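Local coordinates for protein type II restriction enzyme ngomi (Neisseria gonorrhoeae, PDB 1FIU) that cuts double-stranded DNA at the palindrome 5'-GCCGGC-3' after the first G, working as a magnesium-dependent homotetrameric type II restriction endonuclease, at residues I[20-26]-I[55-60]; I[179-183]-I[214-218]; I[189-193]-I[227-231]. One frame throughout, in Å; residues are numbered along the deposited sequence.

Contact 1 of 3, residues I[20-26]-I[55-60]; sequences NILATNN and TVSERL. With nucleotides of chain D.
The N26 amide and the E58 carboxylate approach each other at a slant, their planes inclined at 55° and N26 OD1 3.9 Å from E58 OE2, too far for a bond between two acceptors. The amide of N20 crosses the T55 side chain at about a right angle, with N20 ND2 3.6 Å from T55 CG2; ND2 also bonds to L17 O. The third flat group, the guanidinium of R59, meets DNA at its edge and in its plane. OP1 of DG3 of chain D accepts from R59 NE at 2.9 Å and from R59 NH2 at 3.0 Å. The chain of R59 reaches this phosphate because CG is anti to the backbone N (chi1 -165°) and the stem stays extended to NE, while A33 O takes a further bond from NH2.

Away from the phosphate, a single backbone bridge, T24 with V56, joins the two loops. T24 N donates to T55 O at 3.2 Å and S57 N to T24 O at 2.8 Å; the CA-H groups of V56 and N25 add contacts to T24 O and S57 O. N20, just past helix 4-18, has positive phi and completes a Schellman motif. Waters add further links: N20 O to E58 O, I21 O to L60 N, and N25 ND2 to R59 N, while N25 OD1 accepts from R27 N. I21 CD1 presses on L60 CD1 at 3.4 Å, a tight carbon pair.

Two backbone bonds and bridging waters hold together the loops from which R59 extends, and its two N-H groups on one OP1 probably help neutralise the phosphate charge.

Contact 2 of 3, residues I[179-183]-I[214-218]; sequences LLHAS and PHIVV
With chi1 at -174° the H181 ring swings to the side of its carbonyl carbon, whereas at -78° that of H215 sits beside its own backbone N. Both rings therefore rise alongside each other and point the same way. The edge of H215 is directed at the face of H181 in an offset edge-to-face pair, with ring centroids 4.8 Å apart and planes at 61°. The same turn of H215 brings H181 O to the edge of its ring, in the ring plane. That oxygen is gripped twice from across the contact: by H215 N at 2.9 Å, and weakly by H215 ND1 at 3.3 Å.

Further along, A182 pairs with H215 and S183 with I216 in parallel. S183 N donates to H215 O at 2.8 Å and V217 N to S183 O at 3.0 Å. These bonds join neighbouring strands of the beta-alpha-beta unit 179-187, 197-208, 215-220, inside the mixed sheet of a PDDEXK-clan nuclease. Strand 179-187 also carries C186, a magnesium ligand in this structure, a few residues beyond S183. On its other side, H181 and A182 both face V143, a classic beta bulge against strand 141-145.

A182 and H215 share one face of the sheet, their CB atoms 3.6 Å apart; S183 and I216 occupy the opposite one, where L205 of helix 197-208 packs on both. Upstream, L180 CD2 rests on P214 CG at 3.8 Å. S183 OG reaches a water at 2.9 Å, and the same water donates to V217 O. Beyond the histidine pair, R212 of the second subunit packs against both H181 and H215, and W92 meets the ring of H181.

Contact 3 of 3, residues I[189-193]-I[227-231]; sequences TIRSD and RISSI. With nucleotides of chain B; nucleotides of chain A; nucleotides of chain D.
R227 O, 3.4 Å from I190 CG2, is gripped twice by S230: OG donates in the carbonyl plane at 2.7 Å, and the backbone N adds a longer bond. I190 thus lies on the helix where a hydroxyl folds back on the main chain, while S192 CB meets S230 CB at 3.6 Å.

At the DNA the guanidiniums of R191 and R227 stack, centres 4.0 Å apart and planes at 17°. R191 bends at chi2 (-59°), and its guanidinium works round its edge: NE donates to O6 of DG4 of chain D at 2.8 Å, NH2 to N7 of the same base at 3.0 Å, and NH1 to I190 O. R227 gives DG4 of chain A a weak bond from NH2 to O6; its NH1 makes a salt bridge to D34. One water joins S192 N to R227 NE. S192 OG holds OP2 of DG4 of chain A at 2.7 Å, and D193 OD2 accepts from N4 of DC1 of chain B at 3.1 Å.

Paired acceptors O6 and N7 mark guanine on its major-groove edge, and the N4 donor marks cytosine, consistent with direct readout of the G-C target; D34 and the base acceptors probably offset the charge of the stacked arginines.

In the fold
From the N terminus, contact 1 comes first: it closes a loop around helix 38-50, tying the segment after helix 4-18 to the one leading into helix 62-81, and is complete before the others begin. Contacts 2 and 3 cross, their segments alternating as 179-183, 189-193, 214-218 and 227-231. Contact 2 closes the crossover through helix 197-208 between adjacent strands; contact 3 closes a loop holding that helix and strand 215-220, tying the stretch after strand 179-187 to helix 225-232. The two touch where V218 CG2 lies 4.3 Å from I231 CG1. Contact 1 approaches contact 3 to about 5 Å between nearest atoms without touching, both at the DNA, whereas contact 2 lies deep in the core.

Contact 1 of 3, residues I[20-26]-I[55-60]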
loop_
_atom_site.group_PDB
_atom_site.type_symbol
_atom_site.label_atom_id
_atom_site.label_comp_id
_atom_site.label_asym_id
_atom_site.label_seq_id
_atom_site.Cartn_x
_atom_site.Cartn_y
_atom_site.Cartn_z
ATOM N N ASN I 20 -23.526 -33.127 -5.586
ATOM C CA ASN I 20 -22.301 -33.929 -5.677
ATOM C C ASN I 20 -21.045 -33.047 -5.728
ATOM O O ASN I 20 -20.002 -33.476 -6.237
ATOM C CB ASN I 20 -22.348 -34.856 -6.904
ATOM C CG ASN I 20 -23.374 -35.966 -6.758
ATOM O OD1 ASN I 20 -23.610 -36.733 -7.690
ATOM N ND2 ASN I 20 -23.984 -36.056 -5.592
ATOM N N ILE I 21 -21.155 -31.815 -5.221
ATOM C CA ILE I 21 -20.015 -30.893 -5.195
ATOM C C ILE I 21 -19.069 -31.469 -4.151
ATOM O O ILE I 21 -17.861 -31.573 -4.378
ATOM C CB ILE I 21 -20.432 -29.470 -4.778
ATOM C CG1 ILE I 21 -21.563 -28.955 -5.703
ATOM C CG2 ILE I 21 -19.208 -28.562 -4.793
ATOM C CD1 ILE I 21 -21.339 -29.228 -7.172
ATOM N N LEU I 22 -19.646 -31.827 -3.004
ATOM C CA LEU I 22 -18.915 -32.479 -1.917
ATOM C C LEU I 22 -19.365 -33.948 -1.941
ATOM O O LEU I 22 -20.536 -34.246 -1.689
ATOM C CB LEU I 22 -19.267 -31.888 -0.546
ATOM C CG LEU I 22 -18.510 -32.572 0.615
ATOM C CD1 LEU I 22 -16.998 -32.302 0.491
ATOM C CD2 LEU I 22 -19.013 -32.058 1.945
ATOM N N ALA I 23 -18.445 -34.855 -2.254
ATOM C CA ALA I 23 -18.789 -36.287 -2.301
ATOM C C ALA I 23 -17.496 -37.076 -2.191
ATOM O O ALA I 23 -16.427 -36.493 -1.988
ATOM C CB ALA I 23 -19.502 -36.616 -3.597
ATOM N N THR I 24 -17.590 -38.396 -2.317
ATOM C CA THR I 24 -16.411 -39.259 -2.195
ATOM C C THR I 24 -16.301 -40.085 -3.467
ATOM O O THR I 24 -17.321 -40.566 -3.963
ATOM C CB THR I 24 -16.573 -40.219 -0.982
ATOM O OG1 THR I 24 -16.800 -39.460 0.215
ATOM C CG2 THR I 24 -15.349 -41.078 -0.804
ATOM N N ASN I 25 -15.094 -40.235 -4.026
ATOM C CA ASN I 25 -15.006 -41.053 -5.236
ATOM C C ASN I 25 -14.800 -42.525 -4.874
ATOM O O ASN I 25 -14.730 -42.875 -3.688
ATOM C CB ASN I 25 -13.919 -40.560 -6.217
ATOM C CG ASN I 25 -12.495 -40.758 -5.719
ATOM O OD1 ASN I 25 -12.234 -41.452 -4.747
ATOM N ND2 ASN I 25 -11.556 -40.145 -6.426
ATOM N N ASN I 26 -14.707 -43.385 -5.880
ATOM C CA ASN I 26 -14.558 -44.814 -5.601
ATOM C C ASN I 26 -13.192 -45.270 -5.066
ATOM O O ASN I 26 -12.964 -46.481 -4.904
ATOM C CB ASN I 26 -14.972 -45.643 -6.827
ATOM C CG ASN I 26 -14.076 -45.438 -8.021
ATOM O OD1 ASN I 26 -12.976 -44.900 -7.917
ATOM N ND2 ASN I 26 -14.546 -45.890 -9.186
ATOM N N THR I 55 -22.877 -40.097 -0.711
ATOM C CA THR I 55 -22.754 -40.315 -2.140
ATOM C C THR I 55 -21.345 -40.624 -2.640
ATOM O O THR I 55 -20.358 -40.025 -2.197
ATOM C CB THR I 55 -23.278 -39.098 -2.906
ATOM O OG1 THR I 55 -24.656 -38.892 -2.566
ATOM C CG2 THR I 55 -23.137 -39.305 -4.413
ATOM N N VAL I 56 -21.266 -41.594 -3.542
ATOM C CA VAL I 56 -19.996 -41.946 -4.152
ATOM C C VAL I 56 -20.123 -41.515 -5.592
ATOM O O VAL I 56 -21.045 -41.937 -6.302
ATOM C CB VAL I 56 -19.696 -43.466 -4.128
ATOM C CG1 VAL I 56 -18.443 -43.745 -4.991
ATOM C CG2 VAL I 56 -19.454 -43.930 -2.688
ATOM N N SER I 57 -19.220 -40.651 -6.029
ATOM C CA SER I 57 -19.239 -40.193 -7.406
ATOM C C SER I 57 -17.865 -39.636 -7.754
ATOM O O SER I 57 -17.069 -39.309 -6.866
ATOM C CB SER I 57 -20.309 -39.117 -7.598
ATOM O OG SER I 57 -19.989 -37.966 -6.843
ATOM N N GLU I 58 -17.579 -39.558 -9.048
ATOM C CA GLU I 58 -16.303 -39.032 -9.495
ATOM C C GLU I 58 -16.228 -37.549 -9.166
ATOM O O GLU I 58 -17.249 -36.850 -9.161
ATOM C CB GLU I 58 -16.125 -39.239 -11.003
ATOM C CG GLU I 58 -15.676 -40.656 -11.378
ATOM C CD GLU I 58 -14.266 -40.991 -10.878
ATOM O OE1 GLU I 58 -13.287 -40.428 -11.417
ATOM O OE2 GLU I 58 -14.133 -41.814 -9.945
ATOM N N ARG I 59 -15.020 -37.098 -8.844
ATOM C CA ARG I 59 -14.747 -35.700 -8.522
ATOM C C ARG I 59 -15.197 -34.851 -9.720
ATOM O O ARG I 59 -14.882 -35.153 -10.868
ATOM C CB ARG I 59 -13.240 -35.523 -8.290
ATOM C CG ARG I 59 -12.834 -34.247 -7.604
ATOM C CD ARG I 59 -11.307 -34.144 -7.606
ATOM N NE ARG I 59 -10.845 -33.101 -6.708
ATOM C CZ ARG I 59 -10.307 -33.318 -5.514
ATOM N NH1 ARG I 59 -10.146 -34.558 -5.052
ATOM N NH2 ARG I 59 -9.942 -32.282 -4.773
ATOM N N LEU I 60 -15.942 -33.786 -9.453
ATOM C CA LEU I 60 -16.385 -32.941 -10.556
ATOM C C LEU I 60 -15.224 -32.116 -11.081
ATOM O O LEU I 60 -14.237 -31.882 -10.382
ATOM C CB LEU I 60 -17.477 -31.965 -10.087
ATOM C CG LEU I 60 -18.733 -32.541 -9.446
ATOM C CD1 LEU I 60 -19.733 -31.403 -9.154
ATOM C CD2 LEU I 60 -19.333 -33.559 -10.377
ATOM P P DG D 3 -9.924 -29.049 -6.931
ATOM O OP1 DG D 3 -10.805 -30.227 -6.799
ATOM O OP2 DG D 3 -8.975 -28.720 -5.822
ATOM O "O5'" DG D 3 -9.040 -29.180 -8.240
ATOM C "C5'" DG D 3 -9.502 -29.868 -9.397
ATOM C "C4'" DG D 3 -8.470 -30.887 -9.828
ATOM O "O4'" DG D 3 -7.274 -30.223 -10.288
ATOM C "C3'" DG D 3 -8.019 -31.836 -8.723
ATOM O "O3'" DG D 3 -7.844 -33.135 -9.296
ATOM C "C2'" DG D 3 -6.742 -31.200 -8.193
ATOM C "C1'" DG D 3 -6.192 -30.424 -9.383
ATOM N N9 DG D 3 -5.678 -29.106 -9.013
ATOM C C8 DG D 3 -6.105 -28.309 -7.975
ATOM N N7 DG D 3 -5.443 -27.182 -7.882
ATOM C C5 DG D 3 -4.534 -27.232 -8.932
ATOM C C6 DG D 3 -3.555 -26.291 -9.351
ATOM O O6 DG D 3 -3.313 -25.176 -8.884
ATOM N N1 DG D 3 -2.828 -26.757 -10.445
ATOM C C2 DG D 3 -3.048 -27.972 -11.083
ATOM N N2 DG D 3 -2.255 -28.255 -12.131
ATOM N N3 DG D 3 -3.973 -28.836 -10.717
ATOM C C4 DG D 3 -4.665 -28.416 -9.636
HETATM O O HOH W 1 -25.668 -36.737 -3.677
HETATM O O HOH W 2 -17.936 -35.382 -6.794
HETATM O O HOH W 3 -16.222 -32.035 -6.807
HETATM O O HOH W 4 -19.494 -39.347 0.358
HETATM O O HOH W 5 -12.737 -38.957 -8.904
#

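Contact 2 of 3, residues I[179-183]-I[214-218]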
loop_
_atom_site.group_PDB
_atom_site.type_symbol
_atom_site.label_atom_id
_atom_site.label_comp_id
_atom_site.label_asym_id
_atom_site.label_seq_id
_atom_site.Cartn_x
_atom_site.Cartn_y
_atom_site.Cartn_z
ATOM N N LEU I 179 -24.696 1.243 -4.250
ATOM C CA LEU I 179 -23.446 1.135 -3.490
ATOM C C LEU I 179 -22.984 -0.318 -3.383
ATOM O O LEU I 179 -23.794 -1.225 -3.215
ATOM C CB LEU I 179 -23.661 1.690 -2.078
ATOM C CG LEU I 179 -23.848 3.220 -2.007
ATOM C CD1 LEU I 179 -24.708 3.603 -0.801
ATOM C CD2 LEU I 179 -22.457 3.882 -1.927
ATOM N N LEU I 180 -21.674 -0.530 -3.501
ATOM C CA LEU I 180 -21.116 -1.879 -3.363
ATOM C C LEU I 180 -20.933 -2.103 -1.854
ATOM O O LEU I 180 -20.171 -1.386 -1.202
ATOM C CB LEU I 180 -19.779 -1.996 -4.113
ATOM C CG LEU I 180 -19.105 -3.378 -4.003
ATOM C CD1 LEU I 180 -20.074 -4.455 -4.500
ATOM C CD2 LEU I 180 -17.794 -3.397 -4.800
ATOM N N HIS I 181 -21.645 -3.088 -1.304
ATOM C CA HIS I 181 -21.592 -3.364 0.127
ATOM C C HIS I 181 -20.497 -4.372 0.454
ATOM O O HIS I 181 -19.796 -4.231 1.464
ATOM C CB HIS I 181 -22.940 -3.926 0.603
ATOM C CG HIS I 181 -23.018 -4.112 2.084
ATOM N ND1 HIS I 181 -23.168 -5.346 2.685
ATOM C CD2 HIS I 181 -22.947 -3.205 3.082
ATOM C CE1 HIS I 181 -23.192 -5.181 3.997
ATOM N NE2 HIS I 181 -23.066 -3.894 4.261
ATOM N N ALA I 182 -20.360 -5.382 -0.391
ATOM C CA ALA I 182 -19.367 -6.426 -0.135
ATOM C C ALA I 182 -18.857 -7.147 -1.360
ATOM O O ALA I 182 -19.591 -7.347 -2.342
ATOM C CB ALA I 182 -19.958 -7.486 0.824
ATOM N N SER I 183 -17.589 -7.553 -1.267
ATOM C CA SER I 183 -16.908 -8.374 -2.272
ATOM C C SER I 183 -16.682 -9.690 -1.532
ATOM O O SER I 183 -16.022 -9.710 -0.490
ATOM C CB SER I 183 -15.542 -7.808 -2.641
ATOM O OG SER I 183 -14.813 -8.766 -3.427
ATOM N N PRO I 214 -15.874 -1.517 0.751
ATOM C CA PRO I 214 -16.863 -2.595 0.929
ATOM C C PRO I 214 -16.261 -3.647 1.870
ATOM O O PRO I 214 -15.061 -3.646 2.136
ATOM C CB PRO I 214 -16.954 -3.250 -0.450
ATOM C CG PRO I 214 -16.481 -2.180 -1.431
ATOM C CD PRO I 214 -15.406 -1.408 -0.644
ATOM N N HIS I 215 -17.111 -4.532 2.374
ATOM C CA HIS I 215 -16.602 -5.689 3.108
ATOM C C HIS I 215 -15.763 -6.440 2.039
ATOM O O HIS I 215 -16.136 -6.493 0.867
ATOM C CB HIS I 215 -17.752 -6.610 3.520
ATOM C CG HIS I 215 -18.515 -6.121 4.704
ATOM N ND1 HIS I 215 -19.643 -5.329 4.610
ATOM C CD2 HIS I 215 -18.310 -6.329 6.026
ATOM C CE1 HIS I 215 -20.102 -5.078 5.823
ATOM N NE2 HIS I 215 -19.310 -5.673 6.700
ATOM N N ILE I 216 -14.634 -7.026 2.436
ATOM C CA ILE I 216 -13.788 -7.808 1.525
ATOM C C ILE I 216 -13.528 -9.107 2.292
ATOM O O ILE I 216 -12.762 -9.119 3.276
ATOM C CB ILE I 216 -12.442 -7.095 1.211
ATOM C CG1 ILE I 216 -12.708 -5.737 0.521
ATOM C CG2 ILE I 216 -11.599 -7.957 0.252
ATOM C CD1 ILE I 216 -11.467 -4.922 0.276
ATOM N N VAL I 217 -14.169 -10.189 1.855
ATOM C CA VAL I 217 -14.024 -11.468 2.571
ATOM C C VAL I 217 -13.789 -12.620 1.611
ATOM O O VAL I 217 -13.983 -12.492 0.405
ATOM C CB VAL I 217 -15.290 -11.769 3.398
ATOM C CG1 VAL I 217 -15.535 -10.644 4.415
ATOM C CG2 VAL I 217 -16.516 -11.936 2.436
ATOM N N VAL I 218 -13.351 -13.747 2.159
ATOM C CA VAL I 218 -13.111 -14.940 1.356
ATOM C C VAL I 218 -13.839 -16.092 2.030
ATOM O O VAL I 218 -13.807 -16.200 3.248
ATOM C CB VAL I 218 -11.611 -15.308 1.309
ATOM C CG1 VAL I 218 -11.430 -16.589 0.520
ATOM C CG2 VAL I 218 -10.806 -14.169 0.687
HETATM O O HOH W 6 -13.197 -10.469 -1.647
#

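Contact 3 of 3, residues I[189-193]-I[227-231]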
loop_
_atom_site.group_PDB
_atom_site.type_symbol
_atom_site.label_atom_id
_atom_site.label_comp_id
_atom_site.label_asym_id
_atom_site.label_seq_id
_atom_site.Cartn_x
_atom_site.Cartn_y
_atom_site.Cartn_z
ATOM N N THR I 189 -11.229 -24.975 -3.127
ATOM C CA THR I 189 -9.996 -25.484 -2.502
ATOM C C THR I 189 -8.937 -24.411 -2.711
ATOM O O THR I 189 -9.117 -23.485 -3.509
ATOM C CB THR I 189 -9.473 -26.779 -3.150
ATOM O OG1 THR I 189 -9.139 -26.529 -4.513
ATOM C CG2 THR I 189 -10.533 -27.889 -3.055
ATOM N N ILE I 190 -7.797 -24.570 -2.040
ATOM C CA ILE I 190 -6.718 -23.603 -2.137
ATOM C C ILE I 190 -5.353 -24.234 -2.467
ATOM O O ILE I 190 -5.096 -25.375 -2.079
ATOM C CB ILE I 190 -6.550 -22.873 -0.756
ATOM C CG1 ILE I 190 -7.731 -21.926 -0.505
ATOM C CG2 ILE I 190 -5.161 -22.166 -0.687
ATOM C CD1 ILE I 190 -7.732 -21.333 0.922
ATOM N N ARG I 191 -4.543 -23.517 -3.247
ATOM C CA ARG I 191 -3.127 -23.838 -3.427
ATOM C C ARG I 191 -2.575 -22.449 -3.055
ATOM O O ARG I 191 -3.154 -21.409 -3.462
ATOM C CB ARG I 191 -2.728 -24.219 -4.850
ATOM C CG ARG I 191 -3.191 -25.632 -5.242
ATOM C CD ARG I 191 -2.640 -26.697 -4.325
ATOM N NE ARG I 191 -3.054 -28.024 -4.784
ATOM C CZ ARG I 191 -4.161 -28.665 -4.413
ATOM N NH1 ARG I 191 -5.026 -28.130 -3.546
ATOM N NH2 ARG I 191 -4.414 -29.866 -4.933
ATOM N N SER I 192 -1.481 -22.403 -2.294
ATOM C CA SER I 192 -0.969 -21.122 -1.826
ATOM C C SER I 192 -0.580 -20.107 -2.898
ATOM O O SER I 192 -0.551 -18.904 -2.617
ATOM C CB SER I 192 0.196 -21.344 -0.853
ATOM O OG SER I 192 1.231 -22.048 -1.500
ATOM N N ASP I 193 -0.279 -20.552 -4.113
ATOM C CA ASP I 193 0.080 -19.613 -5.157
ATOM C C ASP I 193 -1.141 -18.912 -5.738
ATOM O O ASP I 193 -1.229 -17.660 -5.761
ATOM C CB ASP I 193 0.868 -20.304 -6.293
ATOM C CG ASP I 193 0.099 -21.458 -6.951
ATOM O OD1 ASP I 193 0.116 -21.557 -8.201
ATOM O OD2 ASP I 193 -0.509 -22.261 -6.221
ATOM N N ARG I 227 -3.166 -24.516 4.208
ATOM C CA ARG I 227 -3.555 -23.849 2.969
ATOM C C ARG I 227 -4.490 -22.673 3.246
ATOM O O ARG I 227 -4.385 -21.626 2.598
ATOM C CB ARG I 227 -4.174 -24.866 2.006
ATOM C CG ARG I 227 -3.091 -25.557 1.161
ATOM C CD ARG I 227 -3.569 -26.833 0.484
ATOM N NE ARG I 227 -2.546 -27.288 -0.443
ATOM C CZ ARG I 227 -2.387 -28.548 -0.844
ATOM N NH1 ARG I 227 -3.184 -29.509 -0.400
ATOM N NH2 ARG I 227 -1.435 -28.840 -1.709
ATOM N N ILE I 228 -5.378 -22.821 4.218
ATOM C CA ILE I 228 -6.255 -21.706 4.580
ATOM C C ILE I 228 -5.378 -20.513 5.023
ATOM O O ILE I 228 -5.653 -19.344 4.661
ATOM C CB ILE I 228 -7.174 -22.088 5.764
ATOM C CG1 ILE I 228 -8.152 -23.180 5.331
ATOM C CG2 ILE I 228 -7.898 -20.831 6.317
ATOM C CD1 ILE I 228 -8.803 -23.866 6.512
ATOM N N SER I 229 -4.320 -20.798 5.790
ATOM C CA SER I 229 -3.453 -19.744 6.315
ATOM C C SER I 229 -2.765 -18.895 5.248
ATOM O O SER I 229 -2.403 -17.743 5.526
ATOM C CB SER I 229 -2.397 -20.336 7.284
ATOM O OG SER I 229 -1.310 -20.925 6.568
ATOM N N SER I 230 -2.608 -19.444 4.038
ATOM C CA SER I 230 -1.953 -18.710 2.959
ATOM C C SER I 230 -2.760 -17.465 2.542
ATOM O O SER I 230 -2.218 -16.582 1.913
ATOM C CB SER I 230 -1.681 -19.606 1.738
ATOM O OG SER I 230 -2.865 -20.018 1.085
ATOM N N ILE I 231 -4.048 -17.428 2.863
ATOM C CA ILE I 231 -4.835 -16.218 2.577
ATOM C C ILE I 231 -5.384 -15.582 3.873
ATOM O O ILE I 231 -5.575 -14.366 3.928
ATOM C CB ILE I 231 -5.980 -16.523 1.553
ATOM C CG1 ILE I 231 -6.709 -15.230 1.144
ATOM C CG2 ILE I 231 -6.947 -17.527 2.127
ATOM C CD1 ILE I 231 -5.841 -14.240 0.337
ATOM O OP3 DC B 1 5.631 -20.414 -6.181
ATOM P P DC B 1 5.730 -20.185 -7.675
ATOM O OP1 DC B 1 4.526 -19.483 -8.281
ATOM O OP2 DC B 1 7.038 -19.586 -8.083
ATOM O "O5'" DC B 1 5.708 -21.680 -8.314
ATOM C "C5'" DC B 1 6.930 -22.376 -8.539
ATOM C "C4'" DC B 1 6.693 -23.536 -9.468
ATOM O "O4'" DC B 1 6.011 -24.548 -8.681
ATOM C "C3'" DC B 1 5.750 -23.226 -10.631
ATOM O "O3'" DC B 1 6.456 -22.931 -11.816
ATOM C "C2'" DC B 1 4.955 -24.512 -10.815
ATOM C "C1'" DC B 1 5.061 -25.246 -9.494
ATOM N N1 DC B 1 3.754 -25.166 -8.820
ATOM C C2 DC B 1 2.817 -26.201 -9.033
ATOM O O2 DC B 1 3.113 -27.123 -9.801
ATOM N N3 DC B 1 1.622 -26.153 -8.404
ATOM C C4 DC B 1 1.333 -25.132 -7.589
ATOM N N4 DC B 1 0.151 -25.163 -6.952
ATOM C C5 DC B 1 2.242 -24.049 -7.379
ATOM C C6 DC B 1 3.440 -24.104 -8.004
ATOM P P DG A 4 3.978 -23.794 0.183
ATOM O OP1 DG A 4 5.002 -23.949 1.251
ATOM O OP2 DG A 4 2.732 -23.013 0.468
ATOM O "O5'" DG A 4 4.712 -23.145 -1.066
ATOM C "C5'" DG A 4 6.021 -23.575 -1.448
ATOM C "C4'" DG A 4 6.112 -23.710 -2.953
ATOM O "O4'" DG A 4 5.265 -24.793 -3.404
ATOM C "C3'" DG A 4 5.670 -22.479 -3.751
ATOM O "O3'" DG A 4 6.447 -22.434 -4.947
ATOM C "C2'" DG A 4 4.234 -22.815 -4.138
ATOM C "C1'" DG A 4 4.331 -24.312 -4.372
ATOM N N9 DG A 4 3.100 -25.063 -4.165
ATOM C C8 DG A 4 2.043 -24.747 -3.345
ATOM N N7 DG A 4 1.149 -25.704 -3.285
ATOM C C5 DG A 4 1.635 -26.688 -4.135
ATOM C C6 DG A 4 1.120 -27.972 -4.439
ATOM O O6 DG A 4 0.127 -28.526 -3.966
ATOM N N1 DG A 4 1.917 -28.636 -5.372
ATOM C C2 DG A 4 3.079 -28.143 -5.916
ATOM N N2 DG A 4 3.686 -28.911 -6.834
ATOM N N3 DG A 4 3.599 -26.968 -5.593
ATOM C C4 DG A 4 2.817 -26.295 -4.711
ATOM P P DG D 4 -7.056 -34.273 -8.497
ATOM O OP1 DG D 4 -7.694 -35.552 -8.917
ATOM O OP2 DG D 4 -6.903 -33.968 -7.061
ATOM O "O5'" DG D 4 -5.626 -34.205 -9.175
ATOM C "C5'" DG D 4 -5.528 -34.210 -10.592
ATOM C "C4'" DG D 4 -4.080 -34.133 -11.012
ATOM O "O4'" DG D 4 -3.546 -32.815 -10.702
ATOM C "C3'" DG D 4 -3.149 -35.151 -10.345
ATOM O "O3'" DG D 4 -2.284 -35.667 -11.362
ATOM C "C2'" DG D 4 -2.383 -34.318 -9.322
ATOM C "C1'" DG D 4 -2.319 -32.948 -9.990
ATOM N N9 DG D 4 -2.246 -31.835 -9.048
ATOM C C8 DG D 4 -3.039 -31.644 -7.941
ATOM N N7 DG D 4 -2.769 -30.536 -7.304
ATOM C C5 DG D 4 -1.731 -29.968 -8.028
ATOM C C6 DG D 4 -1.014 -28.767 -7.810
ATOM O O6 DG D 4 -1.182 -27.931 -6.917
ATOM N N1 DG D 4 -0.020 -28.576 -8.768
ATOM C C2 DG D 4 0.233 -29.412 -9.813
ATOM N N2 DG D 4 1.217 -29.028 -10.659
ATOM N N3 DG D 4 -0.438 -30.549 -10.027
ATOM C C4 DG D 4 -1.390 -30.763 -9.100
HETATM O O HOH W 7 -0.823 -25.154 -1.410
#